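Local coordinates for protein carboxypeptidase Y inhibitor (Saccharomyces cerevisiae, PDB 1WPX) that acts as a specific and potent inhibitor of carboxypeptidase Y and belongs to the phosphatidylethanolamine-binding protein family, at residues 11-16 and 30-35; 39-44 and 60-65; 161-166 and 214-219; 167-172 and 205-210. All coordinates share one frame; numbering follows the deposited sequence.

Overall arrangement
Contacts 2, 3 and 4 all lie on one large antiparallel sheet, while contact 1 lays the N-terminal helix 8-18 against the loop that leads into it. Contacts 3 and 4 are the two ends of a single strand pair, 162-170 with 208-217; their centres are about 22 Å apart, on opposite sides of the chain's centre, with contact 4 closing the shorter loop. Contacts 1 and 2 follow each other along the sequence and close before the other two open. Side chains link the set: Phe31 of contact 1 packs on Leu209 of contact 4, Ser15 meets Phe214 of contact 3, and Tyr41, Pro62 and Phe64 of contact 2 gather round Phe166. Strands far apart in sequence thus share one core.

Contact 1. Residues 11-16 and 30-35; sequences ASIDSY and SFQPSG
Ile13 reaches across from the helix with its terminal methyl: CD1 comes to 3.4 Å from Pro33 CD and also lies beside the carbonyl of Phe31. CG1 is anti to the carbonyl carbon (chi1 -54°), and the turn at chi2 carries CD1 over to the loop. One residue earlier in the helix, Ser12 adds a looser touch, its CB standing 4.2 Å from Pro33 CG.

The aromatic part is carried by Tyr16 and Phe31. Tyr16 CE1 meets Phe31 CE1 at 3.7 Å, with the ring centroids 6.0 Å apart and the planes turned 40° against each other, so the pair is neither a stack nor a T-shaped arrangement. Pro33 CG approaches the same Tyr16 CE1, arriving at the ring edge close to its plane. The proline is the common partner of Ser12, Ile13 and Tyr16.

No hydrogen bond crosses this contact. The polar ends of the helix residues are satisfied elsewhere: Ser12 OG bonds back to the carbonyl of Phe8, and Tyr16 OH bonds to the backbone oxygen of Ser212, which ties the ring's far end to the sheet.

Side chains of the other protein chain pack against this helix. Phe31 also packs on Leu22 of helix 21-24 and Leu209 of strand 208-217. Tyr16 touches Ile21 and Leu22, Ser15 touches Phe214, and helix 8-18 so borders that helix and strand besides loop 30-35, which leads into strand 35-40.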
loop_
_atom_site.group_PDB
_atom_site.type_symbol
_atom_site.label_atom_id
_atom_site.label_comp_id
_atom_site.label_asym_id
_atom_site.label_seq_id
_atom_site.Cartn_x
_atom_site.Cartn_y
_atom_site.Cartn_z
ATOM N N ALA B 11 -2.567 0.501 13.382
ATOM C CA ALA B 11 -1.608 -0.035 12.436
ATOM C C ALA B 11 -0.281 -0.304 13.139
ATOM O O ALA B 11 0.369 -1.317 12.884
ATOM C CB ALA B 11 -1.410 0.938 11.291
ATOM N N SER B 12 0.118 0.604 14.026
ATOM C CA SER B 12 1.374 0.448 14.753
ATOM C C SER B 12 1.325 -0.746 15.692
ATOM O O SER B 12 2.256 -1.551 15.725
ATOM C CB SER B 12 1.694 1.711 15.561
ATOM O OG SER B 12 2.060 2.785 14.717
ATOM N N ILE B 13 0.237 -0.854 16.455
ATOM C CA ILE B 13 0.084 -1.946 17.405
ATOM C C ILE B 13 0.168 -3.276 16.671
ATOM O O ILE B 13 0.896 -4.177 17.085
ATOM C CB ILE B 13 -1.285 -1.892 18.142
ATOM C CG1 ILE B 13 -1.499 -0.522 18.790
ATOM C CG2 ILE B 13 -1.337 -2.979 19.216
ATOM C CD1 ILE B 13 -0.563 -0.240 19.938
ATOM N N ASP B 14 -0.582 -3.394 15.578
ATOM C CA ASP B 14 -0.592 -4.622 14.801
ATOM C C ASP B 14 0.803 -5.046 14.377
ATOM O O ASP B 14 1.154 -6.223 14.474
ATOM C CB ASP B 14 -1.495 -4.474 13.578
ATOM C CG ASP B 14 -2.962 -4.366 13.956
ATOM O OD1 ASP B 14 -3.295 -4.687 15.120
ATOM O OD2 ASP B 14 -3.784 -3.971 13.100
ATOM N N SER B 15 1.602 -4.092 13.922
ATOM C CA SER B 15 2.960 -4.397 13.510
ATOM C C SER B 15 3.794 -4.891 14.702
ATOM O O SER B 15 4.451 -5.930 14.613
ATOM C CB SER B 15 3.609 -3.160 12.884
ATOM O OG SER B 15 4.889 -3.461 12.348
ATOM N N TYR B 16 3.757 -4.155 15.813
ATOM C CA TYR B 16 4.515 -4.516 17.017
ATOM C C TYR B 16 4.175 -5.922 17.478
ATOM O O TYR B 16 5.047 -6.660 17.938
ATOM C CB TYR B 16 4.203 -3.562 18.170
ATOM C CG TYR B 16 4.531 -2.106 17.931
ATOM C CD1 TYR B 16 3.759 -1.103 18.531
ATOM C CD2 TYR B 16 5.606 -1.721 17.123
ATOM C CE1 TYR B 16 4.035 0.250 18.336
ATOM C CE2 TYR B 16 5.898 -0.364 16.919
ATOM C CZ TYR B 16 5.102 0.617 17.532
ATOM O OH TYR B 16 5.352 1.957 17.340
ATOM N N SER B 30 0.256 -3.756 26.472
ATOM C CA SER B 30 -0.821 -2.775 26.548
ATOM C C SER B 30 -0.334 -1.432 26.006
ATOM O O SER B 30 -1.103 -0.473 25.899
ATOM C CB SER B 30 -1.287 -2.604 27.997
ATOM O OG SER B 30 -0.307 -1.927 28.771
ATOM N N PHE B 31 0.948 -1.372 25.667
ATOM C CA PHE B 31 1.538 -0.149 25.143
ATOM C C PHE B 31 0.705 0.517 24.042
ATOM O O PHE B 31 0.244 -0.137 23.100
ATOM C CB PHE B 31 2.950 -0.430 24.620
ATOM C CG PHE B 31 3.537 0.701 23.830
ATOM C CD1 PHE B 31 3.860 0.531 22.487
ATOM C CD2 PHE B 31 3.760 1.943 24.423
ATOM C CE1 PHE B 31 4.393 1.581 21.747
ATOM C CE2 PHE B 31 4.295 3.003 23.693
ATOM C CZ PHE B 31 4.612 2.822 22.353
ATOM N N GLN B 32 0.519 1.826 24.186
ATOM C CA GLN B 32 -0.229 2.631 23.230
ATOM C C GLN B 32 0.681 3.756 22.774
ATOM O O GLN B 32 1.163 4.532 23.590
ATOM C CB GLN B 32 -1.468 3.248 23.886
ATOM C CG GLN B 32 -2.566 2.264 24.249
ATOM C CD GLN B 32 -3.251 1.684 23.029
ATOM O OE1 GLN B 32 -2.607 1.063 22.182
ATOM N NE2 GLN B 32 -4.563 1.885 22.931
ATOM N N PRO B 33 0.943 3.851 21.466
ATOM C CA PRO B 33 1.810 4.919 20.955
ATOM C C PRO B 33 1.104 6.272 21.070
ATOM O O PRO B 33 -0.105 6.359 20.856
ATOM C CB PRO B 33 2.035 4.520 19.495
ATOM C CG PRO B 33 1.818 3.031 19.498
ATOM C CD PRO B 33 0.640 2.870 20.413
ATOM N N SER B 34 1.853 7.318 21.406
ATOM C CA SER B 34 1.277 8.652 21.532
ATOM C C SER B 34 1.478 9.422 20.248
ATOM O O SER B 34 0.833 10.441 20.014
ATOM C CB SER B 34 1.919 9.410 22.687
ATOM O OG SER B 34 1.559 8.823 23.919
ATOM N N GLY B 35 2.385 8.925 19.419
ATOM C CA GLY B 35 2.665 9.559 18.147
ATOM C C GLY B 35 3.379 8.542 17.288
ATOM O O GLY B 35 3.367 7.354 17.609
#

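Contact 2. Residues 39-44 and 60-65; sequences VEYSSS and SKPQFQ
Ser60 meets Tyr41 through its backbone, the carbonyl O lying at the ring edge, in plane, 3.2 Å from Tyr41 CE1. Pro62 then covers one face of that ring: its CB sits 3.7 Å from the ring centroid, 19° off the normal, a CH-pi contact offset toward the rim. With CG anti to its own carbonyl carbon (chi1 -76°), the tyrosine runs alongside the proline, both pointing the same way. Cut back to an alanine, Tyr41 would probably leave one side of Pro62 without its aromatic cover and the hydroxyl of Tyr150, its hydrogen-bond partner, without a mate. Gln63 and Glu40 form an antiparallel hydrogen-bonded pair, Gln63 N to Glu40 O at 2.8 Å and Glu40 N to Gln63 O at 3.1 Å. Phe64 lies beside Val39 in the adjoining non-hydrogen-bonded pair; its CD1 meets Val39 CG2 at 3.5 Å, and its ring meets that of Phe166 in strand 162-170, the planes steeply inclined. At Gln65, NE2 bonds to the backbone of the other protein chain in the assembly. Strands 35-40 and 63-69 are thus neighbours in the antiparallel sheet, and the chain turns a corner at Tyr41, which with Ser42 forms a classic beta bulge opposite Ala45 in strand 45-47.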
loop_
_atom_site.group_PDB
_atom_site.type_symbol
_atom_site.label_atom_id
_atom_site.label_comp_id
_atom_site.label_asym_id
_atom_site.label_seq_id
_atom_site.Cartn_x
_atom_site.Cartn_y
_atom_site.Cartn_z
ATOM N N VAL B 39 11.767 7.688 10.825
ATOM C CA VAL B 39 13.214 7.563 10.829
ATOM C C VAL B 39 13.659 7.294 9.401
ATOM O O VAL B 39 12.999 6.562 8.667
ATOM C CB VAL B 39 13.655 6.393 11.736
ATOM C CG1 VAL B 39 15.177 6.350 11.850
ATOM C CG2 VAL B 39 13.004 6.536 13.117
ATOM N N GLU B 40 14.781 7.887 9.011
ATOM C CA GLU B 40 15.307 7.713 7.665
ATOM C C GLU B 40 16.825 7.859 7.603
ATOM O O GLU B 40 17.404 8.708 8.278
ATOM C CB GLU B 40 14.668 8.736 6.735
ATOM C CG GLU B 40 15.169 8.663 5.321
ATOM C CD GLU B 40 14.691 9.827 4.492
ATOM O OE1 GLU B 40 15.048 10.978 4.832
ATOM O OE2 GLU B 40 13.956 9.591 3.507
ATOM N N TYR B 41 17.466 7.026 6.790
ATOM C CA TYR B 41 18.913 7.080 6.621
ATOM C C TYR B 41 19.203 7.940 5.409
ATOM O O TYR B 41 20.157 8.716 5.396
ATOM C CB TYR B 41 19.471 5.679 6.417
ATOM C CG TYR B 41 19.531 4.877 7.691
ATOM C CD1 TYR B 41 20.569 5.063 8.604
ATOM C CD2 TYR B 41 18.537 3.950 8.002
ATOM C CE1 TYR B 41 20.616 4.342 9.797
ATOM C CE2 TYR B 41 18.574 3.228 9.191
ATOM C CZ TYR B 41 19.616 3.429 10.081
ATOM O OH TYR B 41 19.659 2.712 11.245
ATOM N N SER B 42 18.364 7.790 4.392
ATOM C CA SER B 42 18.474 8.556 3.153
ATOM C C SER B 42 17.148 8.419 2.412
ATOM O O SER B 42 16.366 7.510 2.693
ATOM C CB SER B 42 19.621 8.035 2.282
ATOM O OG SER B 42 19.366 6.715 1.846
ATOM N N SER B 43 16.898 9.319 1.469
ATOM C CA SER B 43 15.650 9.298 0.716
ATOM C C SER B 43 15.289 7.905 0.207
ATOM O O SER B 43 14.116 7.608 -0.041
ATOM C CB SER B 43 15.720 10.285 -0.458
ATOM O OG SER B 43 16.709 9.909 -1.398
ATOM N N SER B 44 16.291 7.044 0.066
ATOM C CA SER B 44 16.047 5.695 -0.420
ATOM C C SER B 44 16.125 4.668 0.702
ATOM O O SER B 44 15.945 3.467 0.468
ATOM C CB SER B 44 17.068 5.332 -1.498
ATOM O OG SER B 44 18.368 5.206 -0.939
ATOM N N SER B 60 25.532 5.122 8.689
ATOM C CA SER B 60 25.647 6.326 9.513
ATOM C C SER B 60 24.392 6.553 10.346
ATOM O O SER B 60 23.414 5.821 10.212
ATOM C CB SER B 60 25.906 7.547 8.630
ATOM O OG SER B 60 27.082 7.364 7.857
ATOM N N LYS B 61 24.415 7.563 11.211
ATOM C CA LYS B 61 23.257 7.839 12.050
ATOM C C LYS B 61 22.104 8.413 11.228
ATOM O O LYS B 61 22.301 9.296 10.395
ATOM C CB LYS B 61 23.622 8.800 13.189
ATOM C CG LYS B 61 22.518 8.905 14.233
ATOM C CD LYS B 61 22.970 9.560 15.531
ATOM C CE LYS B 61 23.127 11.063 15.401
ATOM N NZ LYS B 61 23.423 11.670 16.733
ATOM N N PRO B 62 20.878 7.910 11.455
ATOM C CA PRO B 62 19.685 8.363 10.738
ATOM C C PRO B 62 19.057 9.627 11.312
ATOM O O PRO B 62 19.397 10.058 12.412
ATOM C CB PRO B 62 18.755 7.169 10.864
ATOM C CG PRO B 62 19.039 6.711 12.251
ATOM C CD PRO B 62 20.555 6.760 12.320
ATOM N N GLN B 63 18.136 10.215 10.552
ATOM C CA GLN B 63 17.414 11.409 10.983
ATOM C C GLN B 63 16.084 10.969 11.593
ATOM O O GLN B 63 15.537 9.923 11.226
ATOM C CB GLN B 63 17.147 12.325 9.800
ATOM C CG GLN B 63 18.390 12.775 9.083
ATOM C CD GLN B 63 18.068 13.615 7.866
ATOM O OE1 GLN B 63 17.493 14.704 7.980
ATOM N NE2 GLN B 63 18.427 13.107 6.686
ATOM N N PHE B 64 15.560 11.773 12.513
ATOM C CA PHE B 64 14.305 11.448 13.180
ATOM C C PHE B 64 13.293 12.588 13.139
ATOM O O PHE B 64 13.652 13.756 13.004
ATOM C CB PHE B 64 14.573 11.097 14.642
ATOM C CG PHE B 64 15.550 9.977 14.830
ATOM C CD1 PHE B 64 15.108 8.659 14.916
ATOM C CD2 PHE B 64 16.916 10.241 14.943
ATOM C CE1 PHE B 64 16.014 7.611 15.116
ATOM C CE2 PHE B 64 17.830 9.203 15.142
ATOM C CZ PHE B 64 17.375 7.883 15.230
ATOM N N GLN B 65 12.019 12.224 13.256
ATOM C CA GLN B 65 10.920 13.178 13.285
ATOM C C GLN B 65 9.846 12.566 14.153
ATOM O O GLN B 65 9.610 11.364 14.089
ATOM C CB GLN B 65 10.336 13.441 11.895
ATOM C CG GLN B 65 9.117 14.373 11.943
ATOM C CD GLN B 65 8.387 14.490 10.618
ATOM O OE1 GLN B 65 7.934 13.494 10.059
ATOM N NE2 GLN B 65 8.262 15.712 10.114
#

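Contact 3. Residues 161-166 and 214-219; sequences PHRYVF and FFYAET. With SO4 (sulfate ion), chain G.
Tyr164 and Phe215 meet on one face of the strand pair. Tyr164 CB lies over the Phe215 ring, 3.8 Å from its centroid, a CH-pi contact; the two rings are nearly parallel but slid apart and barely overlap. Phe215 CG sits between its own N and carbonyl carbon (chi1 72°), which brings the ring back over Tyr164. Along the tyrosine, CE2 packs on Ala217 CB, while Phe166 CE1 comes to the Phe215 ring edge, 3.8 Å from CE2. On the other face Arg163 CG lies 3.6 Å from Tyr216 CE2, the guanidinium and ring planes 15° apart.

The backbone fixes this register. Tyr164 N bonds to Phe215 O at 3.0 Å and Phe215 N returns to Tyr164 O; His162 N reaches Ala217 O at 2.9 Å, whereas the bond from Ala217 N to His162 O is weak.

At its far end Tyr164 OH donates to O2 of a sulfate ion, probably from the crystallisation liquor, over 3.3 Å. Sulfate O3 lies at the His162 ring edge, near its plane, without a bond, ND1 being held by Asp96. His112 NE2 and Ala154 N also hydrogen-bond to the ion, consistent with the anion-binding pocket of this family. A phenylalanine in place of Tyr164 would probably cost the sulfate one of its hydrogen-bond donors.

Further out, Arg163 makes salt bridges to Asp98 and Asp24, and Tyr216 OH bonds to His19. Val165 pairs through its backbone with Thr95, so strand 162-170 is flanked by strands 90-96 and 208-217, with helix 21-24 over Arg163 and Val165.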
loop_
_atom_site.group_PDB
_atom_site.type_symbol
_atom_site.label_atom_id
_atom_site.label_comp_id
_atom_site.label_asym_id
_atom_site.label_seq_id
_atom_site.Cartn_x
_atom_site.Cartn_y
_atom_site.Cartn_z
ATOM N N PRO B 161 17.915 -12.609 9.562
ATOM C CA PRO B 161 17.636 -11.184 9.753
ATOM C C PRO B 161 17.531 -10.815 11.232
ATOM O O PRO B 161 17.224 -11.661 12.076
ATOM C CB PRO B 161 16.314 -10.996 9.013
ATOM C CG PRO B 161 15.628 -12.311 9.239
ATOM C CD PRO B 161 16.744 -13.303 8.993
ATOM N N HIS B 162 17.806 -9.552 11.540
ATOM C CA HIS B 162 17.719 -9.057 12.910
ATOM C C HIS B 162 16.763 -7.880 12.959
ATOM O O HIS B 162 16.612 -7.143 11.980
ATOM C CB HIS B 162 19.075 -8.560 13.416
ATOM C CG HIS B 162 20.102 -9.632 13.592
ATOM N ND1 HIS B 162 21.316 -9.396 14.200
ATOM C CD2 HIS B 162 20.103 -10.940 13.244
ATOM C CE1 HIS B 162 22.021 -10.513 14.220
ATOM N NE2 HIS B 162 21.307 -11.465 13.646
ATOM N N ARG B 163 16.127 -7.699 14.108
ATOM C CA ARG B 163 15.225 -6.576 14.303
ATOM C C ARG B 163 16.034 -5.410 14.868
ATOM O O ARG B 163 16.733 -5.554 15.875
ATOM C CB ARG B 163 14.107 -6.941 15.279
ATOM C CG ARG B 163 13.025 -7.816 14.683
ATOM C CD ARG B 163 12.116 -8.368 15.762
ATOM N NE ARG B 163 12.862 -9.185 16.710
ATOM C CZ ARG B 163 12.333 -9.740 17.794
ATOM N NH1 ARG B 163 11.043 -9.567 18.069
ATOM N NH2 ARG B 163 13.096 -10.459 18.611
ATOM N N TYR B 164 15.957 -4.264 14.201
ATOM C CA TYR B 164 16.650 -3.064 14.651
ATOM C C TYR B 164 15.555 -2.100 15.083
ATOM O O TYR B 164 14.899 -1.469 14.250
ATOM C CB TYR B 164 17.496 -2.513 13.508
ATOM C CG TYR B 164 18.648 -3.437 13.215
ATOM C CD1 TYR B 164 19.744 -3.496 14.081
ATOM C CD2 TYR B 164 18.599 -4.333 12.145
ATOM C CE1 TYR B 164 20.762 -4.424 13.898
ATOM C CE2 TYR B 164 19.614 -5.274 11.950
ATOM C CZ TYR B 164 20.691 -5.315 12.836
ATOM O OH TYR B 164 21.681 -6.255 12.689
ATOM N N VAL B 165 15.368 -2.005 16.399
ATOM C CA VAL B 165 14.310 -1.187 16.983
ATOM C C VAL B 165 14.651 0.193 17.552
ATOM O O VAL B 165 15.487 0.329 18.442
ATOM C CB VAL B 165 13.587 -1.993 18.090
ATOM C CG1 VAL B 165 12.304 -1.296 18.504
ATOM C CG2 VAL B 165 13.295 -3.401 17.592
ATOM N N PHE B 166 13.977 1.217 17.031
ATOM C CA PHE B 166 14.151 2.581 17.516
ATOM C C PHE B 166 13.040 2.859 18.525
ATOM O O PHE B 166 11.875 2.530 18.276
ATOM C CB PHE B 166 14.052 3.594 16.374
ATOM C CG PHE B 166 15.225 3.576 15.446
ATOM C CD1 PHE B 166 15.141 2.945 14.207
ATOM C CD2 PHE B 166 16.418 4.198 15.805
ATOM C CE1 PHE B 166 16.228 2.938 13.337
ATOM C CE2 PHE B 166 17.509 4.195 14.943
ATOM C CZ PHE B 166 17.414 3.564 13.703
ATOM N N PHE B 214 10.877 0.410 13.367
ATOM C CA PHE B 214 11.920 -0.599 13.245
ATOM C C PHE B 214 12.079 -1.111 11.819
ATOM O O PHE B 214 11.222 -0.898 10.962
ATOM C CB PHE B 214 11.623 -1.774 14.180
ATOM C CG PHE B 214 10.528 -2.668 13.688
ATOM C CD1 PHE B 214 10.811 -3.958 13.256
ATOM C CD2 PHE B 214 9.220 -2.209 13.609
ATOM C CE1 PHE B 214 9.807 -4.776 12.749
ATOM C CE2 PHE B 214 8.210 -3.016 13.105
ATOM C CZ PHE B 214 8.505 -4.303 12.672
ATOM N N PHE B 215 13.191 -1.791 11.574
ATOM C CA PHE B 215 13.464 -2.340 10.260
ATOM C C PHE B 215 14.257 -3.631 10.414
ATOM O O PHE B 215 14.679 -3.983 11.523
ATOM C CB PHE B 215 14.233 -1.320 9.402
ATOM C CG PHE B 215 15.675 -1.118 9.806
ATOM C CD1 PHE B 215 16.690 -1.866 9.214
ATOM C CD2 PHE B 215 16.026 -0.139 10.734
ATOM C CE1 PHE B 215 18.037 -1.635 9.535
ATOM C CE2 PHE B 215 17.371 0.101 11.066
ATOM C CZ PHE B 215 18.377 -0.647 10.463
ATOM N N TYR B 216 14.423 -4.349 9.307
ATOM C CA TYR B 216 15.173 -5.595 9.308
ATOM C C TYR B 216 16.412 -5.433 8.444
ATOM O O TYR B 216 16.422 -4.677 7.470
ATOM C CB TYR B 216 14.342 -6.758 8.747
ATOM C CG TYR B 216 13.266 -7.318 9.656
ATOM C CD1 TYR B 216 11.958 -6.840 9.600
ATOM C CD2 TYR B 216 13.547 -8.366 10.534
ATOM C CE1 TYR B 216 10.950 -7.395 10.392
ATOM C CE2 TYR B 216 12.550 -8.930 11.334
ATOM C CZ TYR B 216 11.252 -8.441 11.258
ATOM O OH TYR B 216 10.260 -8.988 12.044
ATOM N N ALA B 217 17.459 -6.154 8.817
ATOM C CA ALA B 217 18.708 -6.144 8.078
ATOM C C ALA B 217 19.263 -7.555 8.200
ATOM O O ALA B 217 19.041 -8.238 9.208
ATOM C CB ALA B 217 19.672 -5.138 8.669
ATOM N N GLU B 218 19.978 -7.991 7.173
ATOM C CA GLU B 218 20.534 -9.334 7.165
ATOM C C GLU B 218 21.837 -9.392 6.382
ATOM O O GLU B 218 22.062 -8.603 5.466
ATOM C CB GLU B 218 19.520 -10.294 6.538
ATOM C CG GLU B 218 19.724 -11.747 6.874
ATOM C CD GLU B 218 18.786 -12.650 6.104
ATOM O OE1 GLU B 218 18.688 -13.846 6.450
ATOM O OE2 GLU B 218 18.152 -12.163 5.143
ATOM N N THR B 219 22.703 -10.321 6.768
ATOM C CA THR B 219 23.975 -10.523 6.084
ATOM C C THR B 219 23.963 -11.960 5.578
ATOM O O THR B 219 23.944 -12.907 6.367
ATOM C CB THR B 219 25.175 -10.322 7.030
ATOM O OG1 THR B 219 25.299 -8.931 7.359
ATOM C CG2 THR B 219 26.458 -10.797 6.366
HETATM S S SO4 G . 24.275 -6.406 15.735
HETATM O O1 SO4 G . 25.525 -6.185 16.485
HETATM O O2 SO4 G . 24.266 -5.538 14.542
HETATM O O3 SO4 G . 24.196 -7.821 15.324
HETATM O O4 SO4 G . 23.125 -6.086 16.598
#

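Contact 4. Residues 167-172 and 205-210; sequences LLYKQP and NNLQLV
Tyr169 is gripped by two leucines of the facing segment. Leu209 CD2 stands over the centre of its ring, 4.3 Å from the centroid and 12° off the normal, and Leu209 CG meets Tyr169 CE2 at 3.7 Å. Leu207 crosses the tyrosine at about a right angle, CB lying 3.6 Å from Tyr169 CD2. With CG anti to the carbonyl carbon (chi1 -69°), the ring lies along the neighbouring backbone, and Val198 and Ala202 of helix 198-203 pack on it too. Three backbone bonds join the strands: Val210 N to Leu168 O at 2.8 Å, Lys170 N to Gln208 O at 2.8 Å, and the return bond from Gln208 N to Lys170 O, almost straight at 173°.

The opposite face is much looser. Lys170 and Gln208 stretch out side by side, and their closest approach is Lys170 CD to Gln208 OE1, 4.0 Å; the lysine's NZ has a long, weak ion pair with Asp88. Where the strands give way to loop, Pro172 lies against the carbonyl of Asn206 and, through CD, against Leu207 CD2 at 4.0 Å. Asn206, exposed and at positive phi, is the C-prime residue of the Schellman motif that ends helix 198-203 and releases the chain into strand 208-217.

Cohesion here comes from main-chain bonds and from leucine side chains packed on a tyrosine ring, one of them over its face, whereas the charged and amide side chains run side by side without bonding, which implies that the apolar face and the backbone, not any salt bridge, hold the two segments together.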
loop_
_atom_site.group_PDB
_atom_site.type_symbol
_atom_site.label_atom_id
_atom_site.label_comp_id
_atom_site.label_asym_id
_atom_site.label_seq_id
_atom_site.Cartn_x
_atom_site.Cartn_y
_atom_site.Cartn_z
ATOM N N LEU B 167 13.400 3.449 19.663
ATOM C CA LEU B 167 12.425 3.776 20.702
ATOM C C LEU B 167 12.625 5.194 21.230
ATOM O O LEU B 167 13.751 5.599 21.545
ATOM C CB LEU B 167 12.516 2.788 21.870
ATOM C CG LEU B 167 12.344 1.301 21.557
ATOM C CD1 LEU B 167 13.706 0.687 21.321
ATOM C CD2 LEU B 167 11.668 0.599 22.711
ATOM N N LEU B 168 11.530 5.947 21.319
ATOM C CA LEU B 168 11.584 7.314 21.817
ATOM C C LEU B 168 10.989 7.377 23.224
ATOM O O LEU B 168 9.834 7.000 23.438
ATOM C CB LEU B 168 10.813 8.257 20.886
ATOM C CG LEU B 168 10.864 9.739 21.272
ATOM C CD1 LEU B 168 12.274 10.249 21.070
ATOM C CD2 LEU B 168 9.893 10.550 20.430
ATOM N N TYR B 169 11.784 7.845 24.183
ATOM C CA TYR B 169 11.318 7.957 25.562
ATOM C C TYR B 169 11.270 9.397 26.049
ATOM O O TYR B 169 12.082 10.229 25.643
ATOM C CB TYR B 169 12.229 7.180 26.511
ATOM C CG TYR B 169 12.171 5.681 26.384
ATOM C CD1 TYR B 169 12.996 5.006 25.485
ATOM C CD2 TYR B 169 11.302 4.932 27.180
ATOM C CE1 TYR B 169 12.962 3.616 25.385
ATOM C CE2 TYR B 169 11.252 3.545 27.087
ATOM C CZ TYR B 169 12.089 2.889 26.189
ATOM O OH TYR B 169 12.061 1.512 26.110
ATOM N N LYS B 170 10.311 9.689 26.919
ATOM C CA LYS B 170 10.202 11.017 27.506
ATOM C C LYS B 170 10.883 10.897 28.863
ATOM O O LYS B 170 10.574 9.984 29.625
ATOM C CB LYS B 170 8.746 11.415 27.714
ATOM C CG LYS B 170 8.608 12.737 28.440
ATOM C CD LYS B 170 7.213 12.936 28.997
ATOM C CE LYS B 170 7.157 14.191 29.859
ATOM N NZ LYS B 170 5.786 14.460 30.391
ATOM N N GLN B 171 11.815 11.797 29.160
ATOM C CA GLN B 171 12.525 11.760 30.437
ATOM C C GLN B 171 11.694 12.450 31.512
ATOM O O GLN B 171 10.887 13.321 31.203
ATOM C CB GLN B 171 13.880 12.460 30.305
ATOM C CG GLN B 171 14.763 11.870 29.219
ATOM C CD GLN B 171 16.049 12.651 28.994
ATOM O OE1 GLN B 171 16.793 12.383 28.049
ATOM N NE2 GLN B 171 16.319 13.617 29.865
ATOM N N PRO B 172 11.873 12.060 32.789
ATOM C CA PRO B 172 11.119 12.679 33.889
ATOM C C PRO B 172 11.524 14.151 33.935
ATOM O O PRO B 172 12.695 14.480 33.711
ATOM C CB PRO B 172 11.615 11.928 35.129
ATOM C CG PRO B 172 12.188 10.652 34.593
ATOM C CD PRO B 172 12.841 11.077 33.308
ATOM N N ASN B 205 15.106 3.771 35.222
ATOM C CA ASN B 205 15.354 5.193 35.049
ATOM C C ASN B 205 14.069 5.987 34.859
ATOM O O ASN B 205 14.097 7.153 34.480
ATOM C CB ASN B 205 16.301 5.417 33.872
ATOM C CG ASN B 205 17.732 5.039 34.200
ATOM O OD1 ASN B 205 18.360 5.651 35.062
ATOM N ND2 ASN B 205 18.257 4.025 33.513
ATOM N N ASN B 206 12.941 5.344 35.118
ATOM C CA ASN B 206 11.646 5.994 35.006
ATOM C C ASN B 206 11.381 6.698 33.687
ATOM O O ASN B 206 10.822 7.791 33.678
ATOM C CB ASN B 206 11.490 6.998 36.142
ATOM C CG ASN B 206 11.648 6.356 37.503
ATOM O OD1 ASN B 206 12.182 6.967 38.430
ATOM N ND2 ASN B 206 11.173 5.118 37.637
ATOM N N LEU B 207 11.770 6.084 32.572
ATOM C CA LEU B 207 11.531 6.696 31.266
ATOM C C LEU B 207 10.160 6.277 30.746
ATOM O O LEU B 207 9.710 5.165 30.994
ATOM C CB LEU B 207 12.615 6.286 30.269
ATOM C CG LEU B 207 14.065 6.552 30.684
ATOM C CD1 LEU B 207 14.955 6.441 29.461
ATOM C CD2 LEU B 207 14.197 7.932 31.302
ATOM N N GLN B 208 9.495 7.176 30.034
ATOM C CA GLN B 208 8.171 6.891 29.498
ATOM C C GLN B 208 8.235 6.677 27.986
ATOM O O GLN B 208 8.531 7.608 27.241
ATOM C CB GLN B 208 7.232 8.060 29.805
ATOM C CG GLN B 208 5.748 7.729 29.705
ATOM C CD GLN B 208 4.874 8.974 29.674
ATOM O OE1 GLN B 208 5.082 9.917 30.438
ATOM N NE2 GLN B 208 3.885 8.978 28.788
ATOM N N LEU B 209 7.959 5.453 27.540
ATOM C CA LEU B 209 7.972 5.120 26.112
ATOM C C LEU B 209 6.892 5.923 25.394
ATOM O O LEU B 209 5.739 5.925 25.815
ATOM C CB LEU B 209 7.684 3.633 25.907
ATOM C CG LEU B 209 8.417 2.887 24.786
ATOM C CD1 LEU B 209 7.527 1.760 24.268
ATOM C CD2 LEU B 209 8.779 3.830 23.659
ATOM N N VAL B 210 7.255 6.594 24.307
ATOM C CA VAL B 210 6.286 7.390 23.562
ATOM C C VAL B 210 6.061 6.898 22.134
ATOM O O VAL B 210 4.950 6.997 21.616
ATOM C CB VAL B 210 6.703 8.890 23.530
ATOM C CG1 VAL B 210 5.864 9.660 22.520
ATOM C CG2 VAL B 210 6.507 9.501 24.904
#